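Local coordinates for GCN5-related N-acetyltransferase (Kribbella flavida, PDB 4IUS), which probably transfers an acyl group, most likely acetyl from acetyl-coenzyme A, to an acceptor amine, at residues A[4-7]-A[8-12]; A[13-16]-A[17-21]; A[179-183]-A[184-188]. The protein carries 1 engineered substitution. All coordinates share one frame; numbering follows the deposited sequence.

Interaction 1. Residues A[4-7]-A[8-12]; sequences MGIA and ARIAS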
HETATM    1  N   MSE A   4     -15.155  13.684   5.702  0.80 23.42           N
HETATM    2  CA  MSE A   4     -15.455  12.688   6.731  0.80 23.99           C
HETATM    3  C   MSE A   4     -15.472  11.264   6.139  0.80 26.55           C
HETATM    4  O   MSE A   4     -15.762  10.290   6.844  0.80 27.51           O
HETATM    5  CB  MSE A   4     -16.801  13.010   7.401  0.80 24.78           C
HETATM    6  CG  MSE A   4     -16.829  14.291   8.223  0.80 22.82           C
HETATM    7 SE   MSE A   4     -15.451  14.295   9.586  0.52 39.45          SE
HETATM    8  CE  MSE A   4     -14.007  15.252   8.654  0.80 43.69           C
ATOM      9  N   GLY A   5     -15.148  11.134   4.861  1.00 23.64           N
ATOM     10  CA  GLY A   5     -15.333   9.877   4.201  1.00 19.13           C
ATOM     11  C   GLY A   5     -14.140   8.945   4.281  1.00 15.06           C
ATOM     12  O   GLY A   5     -13.018   9.327   4.569  1.00 14.21           O
ATOM     13  N   ILE A   6     -14.394   7.698   3.945  1.00 12.30           N
ATOM     14  CA  ILE A   6     -13.380   6.653   4.032  1.00 11.21           C
ATOM     15  C   ILE A   6     -12.214   6.938   3.064  1.00 10.56           C
ATOM     16  O   ILE A   6     -11.054   6.670   3.388  1.00 10.59           O
ATOM     17  CB  ILE A   6     -13.995   5.248   3.823  1.00 12.05           C
ATOM     18  CG1 ILE A   6     -12.977   4.161   4.176  1.00 13.61           C
ATOM     19  CG2 ILE A   6     -14.524   5.048   2.379  1.00 14.01           C
ATOM     20  CD1 ILE A   6     -13.577   2.768   4.181  1.00 16.90           C
ATOM     21  N   ALA A   7     -12.477   7.450   1.851  1.00 10.85           N
ATOM     22  CA  ALA A   7     -11.395   7.706   0.893  1.00  9.72           C
ATOM     23  C   ALA A   7     -10.396   8.723   1.468  1.00 10.25           C
ATOM     24  O   ALA A   7      -9.178   8.542   1.414  1.00 10.01           O
ATOM     25  CB  ALA A   7     -11.957   8.162  -0.447  1.00 12.80           C
ATOM     26  N   ALA A   8     -10.922   9.819   1.981  1.00 10.33           N
ATOM     27  CA  ALA A   8     -10.091  10.835   2.610  1.00 10.12           C
ATOM     28  C   ALA A   8      -9.364  10.300   3.837  1.00  9.85           C
ATOM     29  O   ALA A   8      -8.200  10.648   4.048  1.00 10.50           O
ATOM     30  CB  ALA A   8     -10.901  12.096   2.958  1.00 13.13           C
ATOM     31  N   ARG A   9     -10.035   9.456   4.643  1.00 10.25           N
ATOM     32  CA  ARG A   9      -9.379   8.878   5.811  1.00 10.43           C
ATOM     33  C   ARG A   9      -8.172   8.041   5.375  1.00  9.24           C
ATOM     34  O   ARG A   9      -7.096   8.134   5.979  1.00 10.68           O
ATOM     35  CB  ARG A   9     -10.374   8.048   6.576  1.00 10.93           C
ATOM     36  CG  ARG A   9      -9.765   7.479   7.834  1.00 12.38           C
ATOM     37  CD  ARG A   9     -10.728   6.646   8.632  1.00 14.60           C
ATOM     38  NE  ARG A   9     -10.025   6.021   9.743  1.00 14.76           N
ATOM     39  CZ  ARG A   9     -10.496   4.985  10.410  1.00 15.10           C
ATOM     40  NH1 ARG A   9     -11.662   4.432  10.093  1.00 16.41           N
ATOM     41  NH2 ARG A   9      -9.750   4.444  11.350  1.00 15.66           N
ATOM     42  N   ILE A  10      -8.339   7.222   4.339  1.00  8.86           N
ATOM     43  CA  ILE A  10      -7.277   6.367   3.862  1.00  8.72           C
ATOM     44  C   ILE A  10      -6.142   7.203   3.284  1.00  8.56           C
ATOM     45  O   ILE A  10      -4.958   7.001   3.619  1.00 10.00           O
ATOM     46  CB  ILE A  10      -7.778   5.366   2.828  1.00  9.57           C
ATOM     47  CG1 ILE A  10      -8.661   4.312   3.552  1.00 12.31           C
ATOM     48  CG2 ILE A  10      -6.624   4.705   2.082  1.00 11.48           C
ATOM     49  CD1 ILE A  10      -9.399   3.383   2.600  1.00 14.03           C
ATOM     50  N   ALA A  11      -6.460   8.202   2.466  1.00  8.87           N
ATOM     51  CA  ALA A  11      -5.409   9.049   1.875  1.00 10.12           C
ATOM     52  C   ALA A  11      -4.624   9.785   2.958  1.00  9.19           C
ATOM     53  O   ALA A  11      -3.401   9.915   2.887  1.00 11.14           O
ATOM     54  CB  ALA A  11      -6.011  10.011   0.866  1.00 10.77           C
ATOM     55  N   SER A  12      -5.317  10.312   3.947  1.00  8.27           N
ATOM     56  CA  SER A  12      -4.688  11.039   5.023  0.60  8.90           C
ATOM     57  C   SER A  12      -3.772  10.129   5.861  1.00  9.52           C
ATOM     58  O   SER A  12      -2.682  10.529   6.247  1.00 10.37           O
ATOM     59  CB  SER A  12      -5.731  11.723   5.926  0.60 11.58           C
ATOM     60  OG  SER A  12      -6.360  12.810   5.276  0.60 13.60           O
TER
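The carbonyl oxygen of I6 takes the amide of I10, with I10 N 2.9 Å from I6 O and the donor tilted 23° out of the carbonyl plane. Carbons also crowd the same oxygen: CG1 of I10 lies 3.4 Å from I6 O, and the CB of R9 comes alongside at 3.5 Å. The bonds on either side in the sequence repeat the pattern. R9 N reaches G5 O at 3.0 Å in the carbonyl plane, and A11 N reaches A7 O at 2.9 Å, with an angle of 166° at the hydrogen. Across this turn the two isoleucines run side by side and point the same way, CG1 of I6 resting 4.0 Å from CD1 of I10. Their first torsions differ. I6 turns CG1 away from its backbone N (chi1 -169°), whereas I10 sets CG1 opposite its carbonyl carbon, which brings that branch back to the oxygen of I6. Both reach L222 of strand 222-225. A second side of the helix is made by A7 and A11, whose methyls both pack on V82 of strand 78-82; CB of A11 also lies 3.5 Å from the oxygen of A7. Small side chains on this side are consistent with a close approach of helix and sheet. R9, its chain fully extended, sends its guanidinium away from the turn: NE makes a salt bridge with OD2 of D183, and NH2 donates to OG1 of T221 and to the D183 carbonyl. G5, whose carbonyl takes the first of these i to i+4 bonds, occupies the N-cap position, and what follows is the opening of a regular alpha helix with an apolar side laid on the sheet.

Interaction 2. Residues A[13-16]-A[17-21]; sequences AQLQ and GLVRS. With SO4 (sulfate ion), chain C; EDO (1,2-ethanediol), chain E; SO4 (sulfate ion), chain D.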
ATOM      1  N   ALA A  13      -4.231   8.916   6.133  1.00  9.58           N
ATOM      2  CA  ALA A  13      -3.440   7.961   6.879  1.00  9.73           C
ATOM      3  C   ALA A  13      -2.218   7.536   6.079  1.00  9.80           C
ATOM      4  O   ALA A  13      -1.127   7.349   6.671  1.00 11.55           O
ATOM      5  CB  ALA A  13      -4.276   6.750   7.264  1.00 12.85           C
ATOM      6  N   GLN A  14      -2.364   7.363   4.770  1.00 10.73           N
ATOM      7  CA  GLN A  14      -1.228   7.033   3.938  0.60 11.93           C
ATOM      8  C   GLN A  14      -0.161   8.127   4.037  1.00 11.42           C
ATOM      9  O   GLN A  14       1.021   7.853   4.206  1.00 12.83           O
ATOM     10  CB  GLN A  14      -1.675   6.839   2.495  0.60 15.79           C
ATOM     11  CG  GLN A  14      -0.588   6.385   1.556  0.60 19.64           C
ATOM     12  CD  GLN A  14      -1.104   6.389   0.144  0.60 23.31           C
ATOM     13  OE1 GLN A  14      -1.423   5.345  -0.404  0.60 35.42           O
ATOM     14  NE2 GLN A  14      -1.262   7.578  -0.426  0.60 25.11           N
ATOM     15  N   LEU A  15      -0.587   9.378   3.928  1.00 10.97           N
ATOM     16  CA  LEU A  15       0.352  10.491   4.048  1.00 10.86           C
ATOM     17  C   LEU A  15       1.058  10.500   5.401  1.00 10.44           C
ATOM     18  O   LEU A  15       2.270  10.647   5.474  1.00 11.14           O
ATOM     19  CB  LEU A  15      -0.348  11.804   3.784  1.00 10.27           C
ATOM     20  CG  LEU A  15       0.439  13.090   3.907  1.00 10.20           C
ATOM     21  CD1 LEU A  15       1.666  13.126   3.022  1.00 12.86           C
ATOM     22  CD2 LEU A  15      -0.463  14.295   3.683  1.00 13.59           C
ATOM     23  N   GLN A  16       0.274  10.348   6.462  1.00 10.69           N
ATOM     24  CA  GLN A  16       0.806  10.317   7.815  1.00 11.53           C
ATOM     25  C   GLN A  16       1.885   9.235   7.944  1.00 11.44           C
ATOM     26  O   GLN A  16       2.952   9.458   8.554  1.00 14.26           O
ATOM     27  CB  GLN A  16      -0.335  10.083   8.815  1.00 13.78           C
ATOM     28  CG  GLN A  16       0.062  10.134  10.277  1.00 15.95           C
ATOM     29  CD  GLN A  16      -1.097   9.853  11.210  1.00 16.76           C
ATOM     30  OE1 GLN A  16      -2.272   9.954  10.836  1.00 19.59           O
ATOM     31  NE2 GLN A  16      -0.773   9.492  12.432  1.00 19.72           N
ATOM     32  N   GLY A  17       1.652   8.063   7.337  1.00 11.46           N
ATOM     33  CA  GLY A  17       2.657   6.984   7.366  1.00 11.81           C
ATOM     34  C   GLY A  17       3.901   7.322   6.561  1.00 12.46           C
ATOM     35  O   GLY A  17       5.044   7.121   7.023  1.00 15.80           O
ATOM     36  N   LEU A  18       3.693   7.874   5.385  1.00 11.17           N
ATOM     37  CA  LEU A  18       4.798   8.116   4.467  1.00 11.76           C
ATOM     38  C   LEU A  18       5.771   9.156   5.000  1.00 13.16           C
ATOM     39  O   LEU A  18       6.981   9.060   4.781  1.00 13.37           O
ATOM     40  CB  LEU A  18       4.305   8.561   3.101  1.00 12.03           C
ATOM     41  CG  LEU A  18       3.641   7.471   2.245  1.00 13.48           C
ATOM     42  CD1 LEU A  18       2.878   8.092   1.076  1.00 16.08           C
ATOM     43  CD2 LEU A  18       4.639   6.429   1.724  1.00 16.13           C
ATOM     44  N   VAL A  19       5.246  10.196   5.657  1.00 11.57           N
ATOM     45  CA  VAL A  19       6.090  11.296   6.106  1.00 12.97           C
ATOM     46  C   VAL A  19       6.999  10.922   7.266  1.00 12.57           C
ATOM     47  O   VAL A  19       7.943  11.633   7.539  1.00 14.95           O
ATOM     48  CB  VAL A  19       5.302  12.565   6.485  1.00 12.70           C
ATOM     49  CG1 VAL A  19       4.505  13.125   5.315  1.00 14.76           C
ATOM     50  CG2 VAL A  19       4.425  12.370   7.697  1.00 15.68           C
ATOM     51  N   ARG A  20       6.740   9.799   7.941  1.00 13.09           N
ATOM     52  CA  ARG A  20       7.612   9.389   9.035  1.00 14.33           C
ATOM     53  C   ARG A  20       9.040   9.127   8.562  1.00 14.63           C
ATOM     54  O   ARG A  20       9.946   9.192   9.394  1.00 18.45           O
ATOM     55  CB  ARG A  20       7.081   8.160   9.751  1.00 15.15           C
ATOM     56  CG  ARG A  20       5.722   8.361  10.396  1.00 16.37           C
ATOM     57  CD  ARG A  20       5.210   7.051  10.953  1.00 20.57           C
ATOM     58  NE  ARG A  20       3.949   7.211  11.682  1.00 20.99           N
ATOM     59  CZ  ARG A  20       2.894   6.382  11.614  1.00 20.41           C
ATOM     60  NH1 ARG A  20       2.892   5.325  10.826  1.00 21.88           N
ATOM     61  NH2 ARG A  20       1.836   6.616  12.359  1.00 21.10           N
ATOM     62  N   SER A  21       9.237   8.789   7.287  1.00 13.90           N
ATOM     63  CA  SER A  21      10.562   8.470   6.779  1.00 15.40           C
ATOM     64  C   SER A  21      10.971   9.207   5.495  1.00 13.00           C
ATOM     65  O   SER A  21      11.926   8.839   4.822  1.00 16.32           O
ATOM     66  CB  SER A  21      10.691   6.960   6.557  1.00 18.38           C
ATOM     67  OG  SER A  21       9.788   6.542   5.585  1.00 20.89           O
TER
HETATM   68  S   SO4 C 502       2.684   9.905  13.976  0.80 26.77           S
HETATM   69  O1  SO4 C 502       1.780   8.789  14.327  0.80 40.13           O
HETATM   70  O2  SO4 C 502       3.821   9.393  13.178  0.80 39.39           O
HETATM   71  O3  SO4 C 502       1.984  10.859  13.087  0.80 34.64           O
HETATM   72  O4  SO4 C 502       3.200  10.553  15.193  0.80 40.17           O
HETATM   73  C1  EDO E 504      -1.494   2.865   6.013  0.50 22.60           C
HETATM   74  O1  EDO E 504      -2.341   3.473   5.021  0.50 23.23           O
HETATM   75  C2  EDO E 504      -1.305   3.849   7.162  0.50 16.93           C
HETATM   76  O2  EDO E 504      -0.075   4.590   7.017  0.50 18.73           O
HETATM   77  S   SO4 D 503      -3.023   8.771  15.505  0.60 29.77           S
HETATM   78  O1  SO4 D 503      -4.274   8.049  15.817  0.60 34.70           O
HETATM   79  O2  SO4 D 503      -2.240   8.094  14.439  0.60 28.38           O
HETATM   80  O3  SO4 D 503      -3.301  10.149  15.064  0.60 34.62           O
HETATM   81  O4  SO4 D 503      -2.256   8.847  16.752  0.60 33.54           O
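The R20 guanidinium has the backbone carbonyl oxygen of Q16 over one face and a sulfate (chain C) at its edge, with the sulfur in the plane of the group. Two nearly straight bonds make that edge-on grip: NE to O2 at 2.6 Å and 175°, and NH2 to O1 at 2.9 Å and 173°. R20 gets there with CG opposite its carbonyl carbon (chi1 -62°) and an extended chain, whose CG passes 3.5 Å from Q16 O. The Q16 amide comes to the same ion, NE2 lying 3.1 Å from its O3, while also donating to O2 of a second sulfate (chain D) at 2.9 Å. Both ions are probably from the crystallisation liquor. Q16 belongs to an alpha helix, in which G17 N, L18 N and V19 N bond to the carbonyls of A13, Q14 and L15. An ethanediol, probably also from the liquor, lies beside G17, its O2 donating to A13 O. Away from the sulfates, L15 and V19 cross obliquely, CD1 against CG1 at 3.6 Å, beside L33 of strand 30-35. Trimming V19 to an alanine would probably open a gap against CD1 of L15 and leave that methyl able to shift. Q14 and L18 run side by side, CG to CD1 at 3.9 Å, toward V46.

Interaction 3. Residues A[179-183]-A[184-188]; sequences TAIAD and GVTEV. With SO4 (sulfate ion), chain D.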
ATOM      1  N   THR A 179       1.102  -2.540   7.358  1.00  9.20           N
ATOM      2  CA  THR A 179       1.878  -1.373   7.605  1.00  9.38           C
ATOM      3  C   THR A 179       1.654  -0.803   9.001  1.00 10.53           C
ATOM      4  O   THR A 179       0.656  -1.091   9.644  1.00 10.25           O
ATOM      5  CB  THR A 179       1.603  -0.255   6.570  1.00 10.43           C
ATOM      6  OG1 THR A 179       0.242   0.165   6.739  1.00 10.96           O
ATOM      7  CG2 THR A 179       1.840  -0.736   5.162  1.00 12.97           C
ATOM      8  N   ALA A 180       2.601   0.019   9.450  1.00 10.36           N
ATOM      9  CA  ALA A 180       2.439   0.764  10.672  1.00 10.28           C
ATOM     10  C   ALA A 180       1.094   1.483  10.659  1.00 11.63           C
ATOM     11  O   ALA A 180       0.710   2.139   9.678  1.00 14.68           O
ATOM     12  CB  ALA A 180       3.570   1.759  10.825  1.00 13.34           C
ATOM     13  N   ILE A 181       0.399   1.461  11.792  1.00 10.47           N
ATOM     14  CA  ILE A 181      -0.911   2.072  11.906  1.00 11.49           C
ATOM     15  C   ILE A 181      -0.741   3.595  11.902  1.00 11.94           C
ATOM     16  O   ILE A 181       0.203   4.123  12.496  1.00 13.92           O
ATOM     17  CB  ILE A 181      -1.647   1.567  13.154  1.00 12.78           C
ATOM     18  CG1 ILE A 181      -2.237   0.164  12.962  1.00 13.62           C
ATOM     19  CG2 ILE A 181      -2.749   2.551  13.595  1.00 16.51           C
ATOM     20  CD1 ILE A 181      -1.336  -0.998  12.608  1.00 13.66           C
ATOM     21  N   ALA A 182      -1.678   4.277  11.262  1.00 11.08           N
ATOM     22  CA  ALA A 182      -1.795   5.732  11.281  1.00 12.22           C
ATOM     23  C   ALA A 182      -3.285   6.048  11.394  1.00 11.70           C
ATOM     24  O   ALA A 182      -4.059   5.630  10.571  1.00 10.76           O
ATOM     25  CB  ALA A 182      -1.190   6.332  10.014  1.00 13.58           C
ATOM     26  N   ASP A 183      -3.700   6.788  12.428  1.00 14.18           N
ATOM     27  CA  ASP A 183      -5.130   7.092  12.617  1.00 15.24           C
ATOM     28  C   ASP A 183      -6.009   5.839  12.559  1.00 13.66           C
ATOM     29  O   ASP A 183      -7.097   5.846  11.977  1.00 14.58           O
ATOM     30  CB  ASP A 183      -5.667   8.113  11.554  1.00 18.27           C
ATOM     31  CG  ASP A 183      -7.165   8.444  11.732  1.00 20.08           C
ATOM     32  OD1 ASP A 183      -7.591   8.740  12.881  1.00 25.00           O
ATOM     33  OD2 ASP A 183      -7.950   8.430  10.719  1.00 20.77           O
ATOM     34  N   GLY A 184      -5.521   4.755  13.146  1.00 11.91           N
ATOM     35  CA  GLY A 184      -6.276   3.500  13.163  1.00 12.49           C
ATOM     36  C   GLY A 184      -6.276   2.716  11.853  1.00 11.69           C
ATOM     37  O   GLY A 184      -6.888   1.650  11.773  1.00 12.88           O
ATOM     38  N   VAL A 185      -5.609   3.227  10.830  1.00  9.57           N
ATOM     39  CA  VAL A 185      -5.620   2.638   9.515  1.00  9.05           C
ATOM     40  C   VAL A 185      -4.310   1.903   9.273  1.00  9.72           C
ATOM     41  O   VAL A 185      -3.235   2.386   9.606  1.00  9.69           O
ATOM     42  CB  VAL A 185      -5.814   3.712   8.413  1.00  9.51           C
ATOM     43  CG1 VAL A 185      -5.933   3.036   7.068  1.00 10.25           C
ATOM     44  CG2 VAL A 185      -7.022   4.581   8.699  1.00 11.23           C
ATOM     45  N   THR A 186      -4.441   0.711   8.680  1.00  8.77           N
ATOM     46  CA  THR A 186      -3.317  -0.060   8.167  1.00  8.43           C
ATOM     47  C   THR A 186      -3.602  -0.476   6.728  1.00  8.05           C
ATOM     48  O   THR A 186      -4.743  -0.650   6.361  1.00  8.78           O
ATOM     49  CB  THR A 186      -3.039  -1.314   9.038  1.00  9.72           C
ATOM     50  OG1 THR A 186      -1.791  -1.912   8.624  1.00 10.51           O
ATOM     51  CG2 THR A 186      -4.154  -2.342   8.950  1.00 10.17           C
ATOM     52  N   GLU A 187      -2.537  -0.639   5.943  1.00  8.20           N
ATOM     53  CA  GLU A 187      -2.564  -1.262   4.652  1.00  8.10           C
ATOM     54  C   GLU A 187      -2.053  -2.683   4.770  1.00  7.81           C
ATOM     55  O   GLU A 187      -0.965  -2.882   5.320  1.00  8.99           O
ATOM     56  CB  GLU A 187      -1.730  -0.479   3.646  1.00  9.49           C
ATOM     57  CG  GLU A 187      -1.816  -1.116   2.258  1.00 10.59           C
ATOM     58  CD  GLU A 187      -0.878  -0.563   1.199  1.00 13.01           C
ATOM     59  OE1 GLU A 187      -0.110   0.343   1.539  1.00 15.24           O
ATOM     60  OE2 GLU A 187      -0.949  -1.045   0.035  1.00 14.81           O
ATOM     61  N   VAL A 188      -2.786  -3.645   4.236  1.00  7.91           N
ATOM     62  CA  VAL A 188      -2.325  -5.020   4.124  1.00  7.88           C
ATOM     63  C   VAL A 188      -1.728  -5.164   2.724  1.00  9.88           C
ATOM     64  O   VAL A 188      -2.355  -4.776   1.722  1.00 10.58           O
ATOM     65  CB  VAL A 188      -3.454  -6.028   4.396  1.00  9.27           C
ATOM     66  CG1 VAL A 188      -2.995  -7.439   4.103  1.00 11.18           C
ATOM     67  CG2 VAL A 188      -3.900  -5.904   5.851  1.00 10.97           C
TER
HETATM   68  S   SO4 D 503      -3.023   8.771  15.505  0.60 29.77           S
HETATM   69  O1  SO4 D 503      -4.274   8.049  15.817  0.60 34.70           O
HETATM   70  O2  SO4 D 503      -2.240   8.094  14.439  0.60 28.38           O
HETATM   71  O3  SO4 D 503      -3.301  10.149  15.064  0.60 34.62           O
HETATM   72  O4  SO4 D 503      -2.256   8.847  16.752  0.60 33.54           O
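A tight two-residue beta hairpin joins strands 171-179 and 185-193 of the acetyltransferase sheet, turning through a type I' turn from A182 to V185. A182 and V185 form its hydrogen-bonded pair: A182 N to V185 O is 3.0 Å and V185 N to A182 O is 2.9 Å, the latter donor standing well above the carbonyl plane. D183 and G184 fill the corners with positive phi; at G184 a CB would strike the carbonyl oxygen of D183. Further from the turn the pairing slips by one residue, and threonine hydroxyls take over backbone roles. T179 N reaches E187 O at 2.9 Å, but the return bond, from E187 N, goes to the T179 hydroxyl OG1 at 3.0 Å and 171°, because OG1 is turned between the backbone N and carbonyl carbon (chi1 65°). The displaced carbonyl of T179 is taken by OG1 of T186 at 2.8 Å. CG2 of I181 packs 3.6 Å from G184 N. At the tip D183 N donates to O2 of a sulfate (chain D), probably from the crystallisation liquor, at 2.8 Å. The hydroxyl exchange thus absorbs the slip without costing T179 or E187 their bonds.

From the N terminus, interaction 1 forms the start of helix 6-19, and interaction 2 follows directly with its later turns and the residues just after them. Some 160 residues later interaction 3 closes the hairpin between strands 171-179 and 185-193. All three are local, so none nests within or crosses another. The hairpin tip nevertheless meets the helix along much of its length: R9 from interaction 1 packs on V185, A13 lies against A182 and V185, and R20 from interaction 2 probably hydrogen-bonds I181 O through NH2 at 3.0 Å. These contacts tie the N-terminal helix to the middle of the mixed sheet. A sulfate (chain D), probably from the liquor, also touches interactions 2 and 3.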